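Local coordinates for protein cytochrome P450 (Novosphingobium aromaticivorans, PDB 3OFT) that is a cytochrome P450 that holds protoporphyrin IX with its iron inside a fold of many alpha-helices and smaller beta-sheets, at residues 49-52 / 56-59; 241-246 / 356-361; 267-272 / 324-329; 331-336 / 342-347. All coordinates share one frame; numbering follows the deposited sequence.

How the interactions relate
From the N terminus, interaction 1 comes first: a short turn after strand 48-51 of the mixed sheet folds helix 54-62 back against it. Interaction 2 closes a far longer loop, joining helix 221-252 to helix 348-365, and lies beyond the centre of the chain from interaction 1. Nested inside that loop, one after the other, are interaction 3, between helix 267-277 and the segment 324-329, and interaction 4, which closes a short loop between 331-336 and 342-347 just before helix 348-365. Interaction 3 packs on interaction 2, where Ile356 meets Ala271, and brushes interaction 4 at Pro332. Arg58 of interaction 1 reaches Thr336 of interaction 4, tying helix 54-62 to the loop before the haem ligand.

Interaction 1. Residues 49-52 / 56-59; sequences WIAA and VVRE
The carbonyl oxygen of Ala51 is the polar atom at this contact, and it is met by carbon rather than by a donor: Val57 CG2 lies 3.8 Å from Ala51 O. The same methyl also sits 3.8 Å from Ala51 CB, so one branch of Val57 covers both the side chain and the carbonyl of the strand residue. The first torsion of Val57 accounts for this. CG1 is anti to the backbone N (chi1 174°), while CG2 stays beside that N and faces back to the strand. Ala51 CB points toward helix 54-62 and is received between two consecutive valines, with Val56 CG1 approaching to 4.0 Å from Ala51 CB. So small a side chain allows a close approach of the backbones, and the CA atoms of Ala51 and Val57 are 5.2 Å apart. Beyond the pair, Ala51 is tied by backbone hydrogen bonding to Tyr305 in the next strand, and Val57 packs on Leu310. The strand end and the helix are therefore matched by apolar packing, with no hydrogen bond between 49-52 and 56-59, and Ala51 O, buried without any modelled partner, probably carries a small desolvation cost.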
loop_
_atom_site.group_PDB
_atom_site.type_symbol
_atom_site.label_atom_id
_atom_site.label_comp_id
_atom_site.label_asym_id
_atom_site.label_seq_id
_atom_site.Cartn_x
_atom_site.Cartn_y
_atom_site.Cartn_z
ATOM N N TRP A 49 -19.785 6.847 -4.857
ATOM C CA TRP A 49 -19.267 6.764 -6.200
ATOM C C TRP A 49 -18.057 5.854 -6.282
ATOM O O TRP A 49 -17.312 5.684 -5.304
ATOM C CB TRP A 49 -18.864 8.141 -6.743
ATOM C CG TRP A 49 -19.980 9.186 -6.834
ATOM C CD1 TRP A 49 -20.253 10.183 -5.925
ATOM C CD2 TRP A 49 -20.924 9.343 -7.900
ATOM N NE1 TRP A 49 -21.321 10.938 -6.374
ATOM C CE2 TRP A 49 -21.754 10.435 -7.571
ATOM C CE3 TRP A 49 -21.163 8.648 -9.095
ATOM C CZ2 TRP A 49 -22.774 10.890 -8.429
ATOM C CZ3 TRP A 49 -22.204 9.081 -9.938
ATOM C CH2 TRP A 49 -23.001 10.189 -9.586
ATOM N N ILE A 50 -17.862 5.276 -7.458
ATOM C CA ILE A 50 -16.625 4.552 -7.763
ATOM C C ILE A 50 -16.082 5.076 -9.103
ATOM O O ILE A 50 -16.811 5.086 -10.133
ATOM C CB ILE A 50 -16.802 3.010 -7.880
ATOM C CG1 ILE A 50 -17.336 2.374 -6.592
ATOM C CG2 ILE A 50 -15.468 2.382 -8.315
ATOM C CD1 ILE A 50 -17.861 0.888 -6.731
ATOM N N ALA A 51 -14.824 5.516 -9.117
ATOM C CA ALA A 51 -14.223 5.952 -10.377
ATOM C C ALA A 51 -13.835 4.679 -11.141
ATOM O O ALA A 51 -13.169 3.828 -10.581
ATOM C CB ALA A 51 -13.033 6.827 -10.127
ATOM N N ALA A 52 -14.270 4.555 -12.401
ATOM C CA ALA A 52 -14.246 3.280 -13.102
ATOM C C ALA A 52 -13.608 3.369 -14.484
ATOM O O ALA A 52 -13.827 2.513 -15.332
ATOM C CB ALA A 52 -15.670 2.693 -13.183
ATOM N N VAL A 56 -10.651 9.251 -15.186
ATOM C CA VAL A 56 -11.476 9.707 -14.064
ATOM C C VAL A 56 -10.759 9.432 -12.743
ATOM O O VAL A 56 -10.654 10.314 -11.906
ATOM C CB VAL A 56 -12.894 9.045 -14.102
ATOM C CG1 VAL A 56 -13.744 9.534 -12.925
ATOM C CG2 VAL A 56 -13.590 9.404 -15.441
ATOM N N VAL A 57 -10.221 8.215 -12.587
ATOM C CA VAL A 57 -9.436 7.838 -11.377
ATOM C C VAL A 57 -8.345 8.831 -11.201
ATOM O O VAL A 57 -8.178 9.433 -10.110
ATOM C CB VAL A 57 -8.767 6.436 -11.504
ATOM C CG1 VAL A 57 -7.827 6.136 -10.269
ATOM C CG2 VAL A 57 -9.827 5.361 -11.581
ATOM N N ARG A 58 -7.582 9.037 -12.282
ATOM C CA ARG A 58 -6.421 9.926 -12.201
ATOM C C ARG A 58 -6.793 11.408 -11.867
ATOM O O ARG A 58 -6.119 12.078 -11.041
ATOM C CB ARG A 58 -5.599 9.826 -13.494
ATOM C CG ARG A 58 -4.366 10.647 -13.489
ATOM C CD ARG A 58 -3.291 10.017 -12.638
ATOM N NE ARG A 58 -2.015 10.722 -12.843
ATOM C CZ ARG A 58 -0.819 10.231 -12.524
ATOM N NH1 ARG A 58 -0.729 9.033 -11.981
ATOM N NH2 ARG A 58 0.275 10.953 -12.726
ATOM N N GLU A 59 -7.841 11.925 -12.493
ATOM C CA GLU A 59 -8.255 13.314 -12.277
ATOM C C GLU A 59 -8.806 13.551 -10.867
ATOM O O GLU A 59 -8.468 14.535 -10.203
ATOM C CB GLU A 59 -9.239 13.803 -13.352
ATOM C CG GLU A 59 -10.690 13.332 -13.194
ATOM C CD GLU A 59 -11.674 14.034 -14.130
ATOM O OE1 GLU A 59 -12.820 13.537 -14.240
ATOM O OE2 GLU A 59 -11.301 15.060 -14.748
#

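Interaction 2. Residues 241-246 / 356-361; sequences AMIGMV and IVFLRE
Phe358 is the large bump of this helix pair, and the hollow that takes it lies between Ile243 and Val246, one turn apart on helix 221-252. Ile243 roofs the ring: its CG2 sits 4.0 Å from the centroid of the Phe358 ring and only 7° off the ring normal, a CH-pi contact squarely over one face. The other branch of Ile243 reaches lower, bringing CD1 to 3.8 Å from Phe358 CB, so the isoleucine spans both the ring and its root. Val246 comes from a different side. Its CG1 lies at the ring edge, in the ring plane, 3.8 Å from Phe358 CE2. That methyl is itself a bump, for it lodges between the phenylalanine edge and Leu359, where Val246 CG1 and Leu359 CD2 are 3.6 Å apart. With Phe358 CG anti to the backbone N (chi1 169°), the ring is carried out across the gap between the helices. The axes of 241-246 and 356-361 approach to 10.9 Å and run in roughly the same direction, crossing at -37°. Phe140 and Trp362 add further aromatic contacts to Phe358, while Met242 on the same helix touches the haem. Such packing belongs to the cytochrome P450 core, where the long helix I (here 221-252) and helix L (here 348-365), which lie on the two sides of the haem, meet beside it.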
loop_
_atom_site.group_PDB
_atom_site.type_symbol
_atom_site.label_atom_id
_atom_site.label_comp_id
_atom_site.label_asym_id
_atom_site.label_seq_id
_atom_site.Cartn_x
_atom_site.Cartn_y
_atom_site.Cartn_z
ATOM N N ALA A 241 1.426 -6.754 0.454
ATOM C CA ALA A 241 0.640 -7.053 -0.744
ATOM C C ALA A 241 1.526 -7.028 -1.981
ATOM O O ALA A 241 1.469 -7.936 -2.806
ATOM C CB ALA A 241 -0.507 -6.065 -0.917
ATOM N N MET A 242 2.365 -6.010 -2.076
ATOM C CA MET A 242 3.220 -5.842 -3.252
ATOM C C MET A 242 4.254 -6.981 -3.339
ATOM O O MET A 242 4.485 -7.521 -4.432
ATOM C CB MET A 242 3.914 -4.472 -3.240
ATOM C CG MET A 242 4.743 -4.178 -4.564
ATOM S SD MET A 242 3.833 -4.336 -6.123
ATOM C CE MET A 242 2.816 -2.828 -6.026
ATOM N N ILE A 243 4.865 -7.320 -2.202
ATOM C CA ILE A 243 5.878 -8.385 -2.177
ATOM C C ILE A 243 5.228 -9.698 -2.589
ATOM O O ILE A 243 5.818 -10.465 -3.362
ATOM C CB ILE A 243 6.620 -8.510 -0.791
ATOM C CG1 ILE A 243 7.532 -7.296 -0.514
ATOM C CG2 ILE A 243 7.434 -9.828 -0.635
ATOM C CD1 ILE A 243 8.508 -6.948 -1.586
ATOM N N GLY A 244 4.023 -9.952 -2.068
ATOM C CA GLY A 244 3.267 -11.164 -2.488
ATOM C C GLY A 244 2.991 -11.202 -3.993
ATOM O O GLY A 244 3.151 -12.262 -4.630
ATOM N N MET A 245 2.610 -10.054 -4.574
ATOM C CA MET A 245 2.285 -10.000 -5.996
ATOM C C MET A 245 3.554 -10.224 -6.841
ATOM O O MET A 245 3.518 -10.882 -7.898
ATOM C CB MET A 245 1.703 -8.632 -6.349
ATOM C CG MET A 245 0.247 -8.424 -5.930
ATOM S SD MET A 245 -0.871 -9.761 -6.397
ATOM C CE MET A 245 -0.380 -10.238 -8.026
ATOM N N VAL A 246 4.657 -9.639 -6.372
ATOM C CA VAL A 246 5.971 -9.834 -7.028
ATOM C C VAL A 246 6.394 -11.308 -7.003
ATOM O O VAL A 246 6.855 -11.869 -8.030
ATOM C CB VAL A 246 7.031 -8.929 -6.410
ATOM C CG1 VAL A 246 8.427 -9.372 -6.941
ATOM C CG2 VAL A 246 6.725 -7.438 -6.821
ATOM N N ILE A 356 13.116 -3.982 -4.653
ATOM C CA ILE A 356 14.464 -4.302 -5.236
ATOM C C ILE A 356 15.279 -5.235 -4.329
ATOM O O ILE A 356 15.855 -6.226 -4.769
ATOM C CB ILE A 356 15.258 -2.999 -5.524
ATOM C CG1 ILE A 356 14.627 -2.281 -6.731
ATOM C CG2 ILE A 356 16.776 -3.299 -5.700
ATOM C CD1 ILE A 356 15.103 -0.790 -6.933
ATOM N N VAL A 357 15.311 -4.946 -3.044
ATOM C CA VAL A 357 16.086 -5.778 -2.136
ATOM C C VAL A 357 15.507 -7.211 -2.022
ATOM O O VAL A 357 16.250 -8.221 -1.921
ATOM C CB VAL A 357 16.202 -4.965 -0.820
ATOM C CG1 VAL A 357 15.657 -5.649 0.435
ATOM C CG2 VAL A 357 17.560 -4.274 -0.755
ATOM N N PHE A 358 14.176 -7.281 -2.055
ATOM C CA PHE A 358 13.483 -8.561 -2.105
ATOM C C PHE A 358 13.876 -9.378 -3.333
ATOM O O PHE A 358 14.239 -10.561 -3.221
ATOM C CB PHE A 358 11.951 -8.382 -2.047
ATOM C CG PHE A 358 11.231 -9.646 -2.366
ATOM C CD1 PHE A 358 11.286 -10.718 -1.479
ATOM C CD2 PHE A 358 10.589 -9.813 -3.584
ATOM C CE1 PHE A 358 10.718 -11.909 -1.788
ATOM C CE2 PHE A 358 10.004 -11.017 -3.908
ATOM C CZ PHE A 358 10.063 -12.071 -3.007
ATOM N N LEU A 359 13.845 -8.741 -4.500
ATOM C CA LEU A 359 14.225 -9.407 -5.733
ATOM C C LEU A 359 15.683 -9.844 -5.650
ATOM O O LEU A 359 16.015 -10.950 -6.036
ATOM C CB LEU A 359 14.014 -8.486 -6.943
ATOM C CG LEU A 359 12.541 -8.184 -7.281
ATOM C CD1 LEU A 359 12.370 -7.021 -8.259
ATOM C CD2 LEU A 359 11.894 -9.448 -7.840
ATOM N N ARG A 360 16.559 -8.989 -5.141
ATOM C CA ARG A 360 17.978 -9.342 -5.118
ATOM C C ARG A 360 18.182 -10.570 -4.242
ATOM O O ARG A 360 18.903 -11.505 -4.610
ATOM C CB ARG A 360 18.840 -8.209 -4.554
ATOM C CG ARG A 360 19.005 -7.058 -5.485
ATOM C CD ARG A 360 20.004 -6.006 -4.926
ATOM N NE ARG A 360 19.889 -4.842 -5.798
ATOM C CZ ARG A 360 20.236 -4.814 -7.098
ATOM N NH1 ARG A 360 20.793 -5.870 -7.699
ATOM N NH2 ARG A 360 20.046 -3.709 -7.816
ATOM N N GLU A 361 17.573 -10.567 -3.080
ATOM C CA GLU A 361 17.813 -11.664 -2.152
ATOM C C GLU A 361 17.098 -12.938 -2.492
ATOM O O GLU A 361 17.697 -14.023 -2.335
ATOM C CB GLU A 361 17.519 -11.245 -0.716
ATOM C CG GLU A 361 18.591 -10.330 -0.141
ATOM C CD GLU A 361 20.009 -10.944 -0.156
ATOM O OE1 GLU A 361 20.966 -10.204 -0.465
ATOM O OE2 GLU A 361 20.158 -12.146 0.148
#

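Interaction 3. Residues 267-272 / 324-329; sequences IPAAAD and VRFDRG
Phe326 and the alanines Ala269 and Ala270 make up this contact, which is best read outward along the phenylalanine. Its CB leaves the chain obliquely and makes no close approach to helix 267-277. At the first torsion the chain turns: CG lies anti to the carbonyl carbon (chi1 -72°), which swings the ring over to the helix. CD1 is the first atom to touch, 3.9 Å from Ala269 CB. CE1 goes further, into the dip beside Ala269, where it lies 3.8 Å from Ala270 N and 4.2 Å from Ala270 CB. CZ, at the tip, still lies 4.3 Å from Ala270 CB, while CD2 and CE2 form the far side of the ring, turned from the two alanines. The ring thus meets the helix edge-on, with Ala269 CB and Ala270 N both close to its plane and not over a face. Small side chains let the ring edge come right down to the helix backbone. The residues on either side of Phe326 in sequence pair with each other: Arg325 grips Asp327 side-on in a salt bridge, with NE bonded to OD2 at 2.8 Å and NH2 to OD1. Helix 267-277 carries the family's ExxR motif, Glu273 and Arg276, and Arg328 joins it through a salt bridge to Glu273, as expected of the ExxR-Arg triad. Phe326 also packs on Leu259 of helix 254-262, and so the 324-329 segment lies across two helices, while the opposite flank of helix 267-277 packs through Ile267 and Ala271 on helix 348-365.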
loop_
_atom_site.group_PDB
_atom_site.type_symbol
_atom_site.label_atom_id
_atom_site.label_comp_id
_atom_site.label_asym_id
_atom_site.label_seq_id
_atom_site.Cartn_x
_atom_site.Cartn_y
_atom_site.Cartn_z
ATOM N N ILE A 267 17.067 -5.814 -12.351
ATOM C CA ILE A 267 16.172 -5.796 -11.161
ATOM C C ILE A 267 15.510 -4.437 -10.869
ATOM O O ILE A 267 14.299 -4.411 -10.614
ATOM C CB ILE A 267 16.865 -6.461 -9.922
ATOM C CG1 ILE A 267 16.888 -7.972 -10.116
ATOM C CG2 ILE A 267 16.249 -5.983 -8.541
ATOM C CD1 ILE A 267 17.850 -8.707 -9.094
ATOM N N PRO A 268 16.263 -3.306 -10.918
ATOM C CA PRO A 268 15.560 -2.037 -10.618
ATOM C C PRO A 268 14.439 -1.765 -11.620
ATOM O O PRO A 268 13.320 -1.376 -11.222
ATOM C CB PRO A 268 16.681 -0.973 -10.707
ATOM C CG PRO A 268 17.915 -1.769 -10.243
ATOM C CD PRO A 268 17.733 -3.144 -10.883
ATOM N N ALA A 269 14.722 -1.969 -12.908
ATOM C CA ALA A 269 13.722 -1.735 -13.915
ATOM C C ALA A 269 12.551 -2.715 -13.768
ATOM O O ALA A 269 11.398 -2.313 -13.975
ATOM C CB ALA A 269 14.301 -1.764 -15.330
ATOM N N ALA A 270 12.837 -3.958 -13.355
ATOM C CA ALA A 270 11.766 -4.952 -13.171
ATOM C C ALA A 270 10.911 -4.544 -11.947
ATOM O O ALA A 270 9.694 -4.689 -11.981
ATOM C CB ALA A 270 12.335 -6.381 -13.009
ATOM N N ALA A 271 11.540 -3.976 -10.914
ATOM C CA ALA A 271 10.796 -3.556 -9.723
ATOM C C ALA A 271 9.820 -2.470 -10.090
ATOM O O ALA A 271 8.678 -2.543 -9.685
ATOM C CB ALA A 271 11.700 -3.114 -8.586
ATOM N N ASP A 272 10.236 -1.506 -10.913
ATOM C CA ASP A 272 9.327 -0.452 -11.360
ATOM C C ASP A 272 8.159 -0.959 -12.207
ATOM O O ASP A 272 7.029 -0.501 -12.035
ATOM C CB ASP A 272 10.085 0.639 -12.127
ATOM C CG ASP A 272 10.971 1.493 -11.238
ATOM O OD1 ASP A 272 10.785 1.578 -10.007
ATOM O OD2 ASP A 272 11.879 2.112 -11.790
ATOM N N VAL A 324 4.334 -7.084 -18.927
ATOM C CA VAL A 324 5.465 -6.607 -18.155
ATOM C C VAL A 324 6.525 -6.376 -19.238
ATOM O O VAL A 324 6.967 -7.338 -19.879
ATOM C CB VAL A 324 5.943 -7.680 -17.138
ATOM C CG1 VAL A 324 7.277 -7.298 -16.470
ATOM C CG2 VAL A 324 4.842 -7.918 -16.062
ATOM N N ARG A 325 6.893 -5.120 -19.462
ATOM C CA ARG A 325 7.873 -4.778 -20.507
ATOM C C ARG A 325 8.717 -3.589 -20.171
ATOM O O ARG A 325 8.337 -2.777 -19.339
ATOM C CB ARG A 325 7.207 -4.571 -21.858
ATOM C CG ARG A 325 5.992 -3.753 -21.860
ATOM C CD ARG A 325 5.277 -3.965 -23.189
ATOM N NE ARG A 325 6.130 -3.543 -24.305
ATOM C CZ ARG A 325 6.290 -4.208 -25.444
ATOM N NH1 ARG A 325 5.660 -5.369 -25.659
ATOM N NH2 ARG A 325 7.094 -3.709 -26.380
ATOM N N PHE A 326 9.877 -3.505 -20.823
ATOM C CA PHE A 326 10.953 -2.643 -20.360
ATOM C C PHE A 326 11.128 -1.421 -21.253
ATOM O O PHE A 326 12.068 -0.676 -21.079
ATOM C CB PHE A 326 12.264 -3.443 -20.381
ATOM C CG PHE A 326 12.358 -4.491 -19.301
ATOM C CD1 PHE A 326 12.802 -4.146 -18.021
ATOM C CD2 PHE A 326 12.020 -5.815 -19.564
ATOM C CE1 PHE A 326 12.894 -5.127 -17.000
ATOM C CE2 PHE A 326 12.111 -6.798 -18.567
ATOM C CZ PHE A 326 12.544 -6.442 -17.277
ATOM N N ASP A 327 10.279 -1.281 -22.250
ATOM C CA ASP A 327 10.418 -0.192 -23.238
ATOM C C ASP A 327 9.358 0.893 -23.063
ATOM O O ASP A 327 9.086 1.659 -23.994
ATOM C CB ASP A 327 10.347 -0.765 -24.659
ATOM C CG ASP A 327 9.024 -1.485 -24.960
ATOM O OD1 ASP A 327 8.845 -1.885 -26.129
ATOM O OD2 ASP A 327 8.180 -1.709 -24.054
ATOM N N ARG A 328 8.751 0.973 -21.878
ATOM C CA ARG A 328 7.714 1.987 -21.660
ATOM C C ARG A 328 8.266 3.385 -21.391
ATOM O O ARG A 328 7.556 4.369 -21.602
ATOM C CB ARG A 328 6.826 1.605 -20.477
ATOM C CG ARG A 328 6.046 0.305 -20.701
ATOM C CD ARG A 328 5.010 0.086 -19.574
ATOM N NE ARG A 328 4.373 -1.211 -19.729
ATOM C CZ ARG A 328 3.273 -1.423 -20.452
ATOM N NH1 ARG A 328 2.643 -0.425 -21.059
ATOM N NH2 ARG A 328 2.771 -2.637 -20.532
ATOM N N GLY A 329 9.475 3.485 -20.852
ATOM C CA GLY A 329 10.042 4.810 -20.547
ATOM C C GLY A 329 9.130 5.606 -19.610
ATOM O O GLY A 329 8.951 6.823 -19.750
#

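Interaction 4. Residues 331-336 / 342-347; sequences APIRHT and AHRCVG. With HEM (protoporphyrin IX containing Fe), chain D.
The 3-10 turn at Pro332, Ile333 and Arg334 stays apart from the irregular backbone of 342-347, the CA atoms of Ile333 and Arg344 being 8.6 Å from each other. Arg344 spans the gap. Its CG is anti to the backbone N (chi1 -172°) and the chain is extended as far as NE, which lays CD against Ile333 CG1 at 3.6 Å and slides one face of the guanidinium beneath Ile333 CA. Two waters hold the flat group at its edge, in plane: water 1 lies 2.7 Å from Arg344 NH2 and donates to Pro332 O, and water 2 lies 3.0 Å from Arg344 NE and donates to His335 O. Both should resist rotation of the guanidinium. The residues flanking Arg344 turn to the haem. His343 ND1 donates to haem O1D, a propionate oxygen, at 2.7 Å and 171°, in the plane of the ring. Cys345 SG binds the iron at 2.3 Å, with water 3 also bound to the metal, and Val346 CG2 rests on haem CMD. Gly347 stands at the N-cap position of helix 348-365. This is the cysteine-ligand loop of the cytochrome P450 fold, with the family's GxxxCxG pattern leading into helix L.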
loop_
_atom_site.group_PDB
_atom_site.type_symbol
_atom_site.label_atom_id
_atom_site.label_comp_id
_atom_site.label_asym_id
_atom_site.label_seq_id
_atom_site.Cartn_x
_atom_site.Cartn_y
_atom_site.Cartn_z
ATOM N N ALA A 331 8.148 7.069 -16.072
ATOM C CA ALA A 331 8.467 7.373 -14.666
ATOM C C ALA A 331 7.343 6.868 -13.707
ATOM O O ALA A 331 6.138 6.967 -14.042
ATOM C CB ALA A 331 8.723 8.890 -14.464
ATOM N N PRO A 332 7.726 6.331 -12.531
ATOM C CA PRO A 332 6.719 5.783 -11.601
ATOM C C PRO A 332 5.622 6.807 -11.234
ATOM O O PRO A 332 4.489 6.439 -11.041
ATOM C CB PRO A 332 7.553 5.424 -10.385
ATOM C CG PRO A 332 8.871 4.956 -11.024
ATOM C CD PRO A 332 9.098 6.007 -12.085
ATOM N N ILE A 333 5.979 8.084 -11.160
ATOM C CA ILE A 333 4.997 9.142 -10.898
ATOM C C ILE A 333 3.878 9.217 -11.932
ATOM O O ILE A 333 2.782 9.699 -11.616
ATOM C CB ILE A 333 5.724 10.521 -10.636
ATOM C CG1 ILE A 333 4.899 11.437 -9.706
ATOM C CG2 ILE A 333 6.163 11.167 -11.923
ATOM C CD1 ILE A 333 5.743 12.508 -8.996
ATOM N N ARG A 334 4.110 8.712 -13.152
ATOM C CA ARG A 334 3.096 8.800 -14.207
ATOM C C ARG A 334 1.990 7.758 -14.090
ATOM O O ARG A 334 0.969 7.857 -14.765
ATOM C CB ARG A 334 3.721 8.770 -15.600
ATOM C CG ARG A 334 4.336 10.153 -15.951
ATOM C CD ARG A 334 5.087 10.121 -17.264
ATOM N NE ARG A 334 4.191 10.059 -18.422
ATOM C CZ ARG A 334 4.558 9.692 -19.655
ATOM N NH1 ARG A 334 5.808 9.326 -19.911
ATOM N NH2 ARG A 334 3.663 9.687 -20.636
ATOM N N HIS A 335 2.177 6.766 -13.233
ATOM C CA HIS A 335 1.055 5.877 -12.945
ATOM C C HIS A 335 0.626 6.089 -11.486
ATOM O O HIS A 335 1.106 7.013 -10.810
ATOM C CB HIS A 335 1.371 4.406 -13.293
ATOM C CG HIS A 335 2.522 3.826 -12.519
ATOM N ND1 HIS A 335 2.408 3.410 -11.213
ATOM C CD2 HIS A 335 3.785 3.535 -12.895
ATOM C CE1 HIS A 335 3.577 2.949 -10.792
ATOM N NE2 HIS A 335 4.418 2.974 -11.809
ATOM N N THR A 336 -0.293 5.260 -11.029
ATOM C CA THR A 336 -1.051 5.585 -9.814
ATOM C C THR A 336 -0.833 4.584 -8.683
ATOM O O THR A 336 -1.545 4.625 -7.678
ATOM C CB THR A 336 -2.534 5.856 -10.199
ATOM O OG1 THR A 336 -2.565 6.932 -11.158
ATOM C CG2 THR A 336 -3.371 6.303 -9.013
ATOM N N ALA A 342 -0.805 15.757 -4.238
ATOM C CA ALA A 342 -0.264 16.209 -2.945
ATOM C C ALA A 342 -0.007 15.061 -1.966
ATOM O O ALA A 342 0.920 15.133 -1.214
ATOM C CB ALA A 342 -1.218 17.179 -2.306
ATOM N N HIS A 343 -0.848 14.027 -1.981
ATOM C CA HIS A 343 -0.758 12.944 -0.991
ATOM C C HIS A 343 0.072 11.752 -1.479
ATOM O O HIS A 343 0.117 10.701 -0.816
ATOM C CB HIS A 343 -2.170 12.461 -0.588
ATOM C CG HIS A 343 -2.918 13.400 0.321
ATOM N ND1 HIS A 343 -2.777 13.375 1.693
ATOM C CD2 HIS A 343 -3.848 14.360 0.057
ATOM C CE1 HIS A 343 -3.565 14.285 2.236
ATOM N NE2 HIS A 343 -4.230 14.894 1.268
ATOM N N ARG A 344 0.733 11.898 -2.627
ATOM C CA ARG A 344 1.489 10.739 -3.202
ATOM C C ARG A 344 2.402 10.097 -2.160
ATOM O O ARG A 344 3.139 10.788 -1.438
ATOM C CB ARG A 344 2.274 11.112 -4.502
ATOM C CG ARG A 344 2.904 9.862 -5.202
ATOM C CD ARG A 344 3.425 10.127 -6.640
ATOM N NE ARG A 344 3.953 8.876 -7.201
ATOM C CZ ARG A 344 5.215 8.474 -7.074
ATOM N NH1 ARG A 344 6.116 9.255 -6.485
ATOM N NH2 ARG A 344 5.589 7.313 -7.573
ATOM N N CYS A 345 2.389 8.760 -2.076
ATOM C CA CYS A 345 3.113 8.047 -0.997
ATOM C C CYS A 345 4.488 8.631 -0.650
ATOM O O CYS A 345 5.387 8.627 -1.503
ATOM C CB CYS A 345 3.324 6.570 -1.379
ATOM S SG CYS A 345 3.918 5.599 -0.073
ATOM N N VAL A 346 4.654 9.099 0.591
ATOM C CA VAL A 346 5.982 9.490 1.080
ATOM C C VAL A 346 6.941 8.326 1.123
ATOM O O VAL A 346 8.149 8.530 1.127
ATOM C CB VAL A 346 5.946 10.132 2.509
ATOM C CG1 VAL A 346 5.316 11.522 2.425
ATOM C CG2 VAL A 346 5.173 9.277 3.502
ATOM N N GLY A 347 6.411 7.106 1.246
ATOM C CA GLY A 347 7.300 5.937 1.264
ATOM C C GLY A 347 7.586 5.358 -0.117
ATOM O O GLY A 347 8.024 4.207 -0.198
HETATM C CHA HEM D . 0.284 7.442 0.972
HETATM C CHB HEM D . 0.572 3.291 -1.556
HETATM C CHC HEM D . 4.415 1.995 1.062
HETATM C CHD HEM D . 3.477 5.539 4.172
HETATM C C1A HEM D . 0.091 6.453 0.024
HETATM C C2A HEM D . -0.864 6.531 -1.056
HETATM C C3A HEM D . -0.807 5.411 -1.767
HETATM C C4A HEM D . 0.183 4.538 -1.133
HETATM C CMA HEM D . -1.711 5.094 -2.984
HETATM C CAA HEM D . -1.774 7.754 -1.372
HETATM C CBA HEM D . -2.987 7.672 -0.473
HETATM C CGA HEM D . -4.002 8.765 -0.775
HETATM O O1A HEM D . -5.000 8.880 0.003
HETATM O O2A HEM D . -3.879 9.547 -1.769
HETATM C C1B HEM D . 1.656 2.563 -1.083
HETATM C C2B HEM D . 2.159 1.334 -1.641
HETATM C C3B HEM D . 3.232 0.992 -0.899
HETATM C C4B HEM D . 3.413 1.997 0.130
HETATM C CMB HEM D . 1.542 0.618 -2.857
HETATM C CAB HEM D . 4.171 -0.216 -0.966
HETATM C CBB HEM D . 4.013 -1.228 -1.838
HETATM C C1C HEM D . 4.548 2.809 2.149
HETATM C C2C HEM D . 5.605 2.771 3.151
HETATM C C3C HEM D . 5.301 3.761 4.036
HETATM C C4C HEM D . 4.142 4.482 3.561
HETATM C CMC HEM D . 6.780 1.741 3.176
HETATM C CAC HEM D . 6.047 4.246 5.303
HETATM C CBC HEM D . 6.759 3.430 6.071
HETATM C C1D HEM D . 2.580 6.378 3.597
HETATM C C2D HEM D . 2.104 7.608 4.216
HETATM C C3D HEM D . 1.153 8.207 3.197
HETATM C C4D HEM D . 1.090 7.295 2.090
HETATM C CMD HEM D . 2.539 8.210 5.599
HETATM C CAD HEM D . 0.397 9.553 3.398
HETATM C CBD HEM D . 1.147 10.588 2.542
HETATM C CGD HEM D . 0.295 11.861 2.587
HETATM O O1D HEM D . -0.899 11.829 2.950
HETATM O O2D HEM D . 0.776 12.932 2.205
HETATM N NA HEM D . 0.737 5.219 -0.064
HETATM N NB HEM D . 2.480 2.943 -0.045
HETATM N NC HEM D . 3.714 3.885 2.408
HETATM N ND HEM D . 1.948 6.219 2.369
HETATM FE FE HEM D . 2.270 4.605 1.126
HETATM O O HOH W 1 4.231 5.157 -8.539
HETATM O O HOH W 2 1.909 6.894 -8.092
HETATM O O HOH W 3 0.710 3.452 2.523
#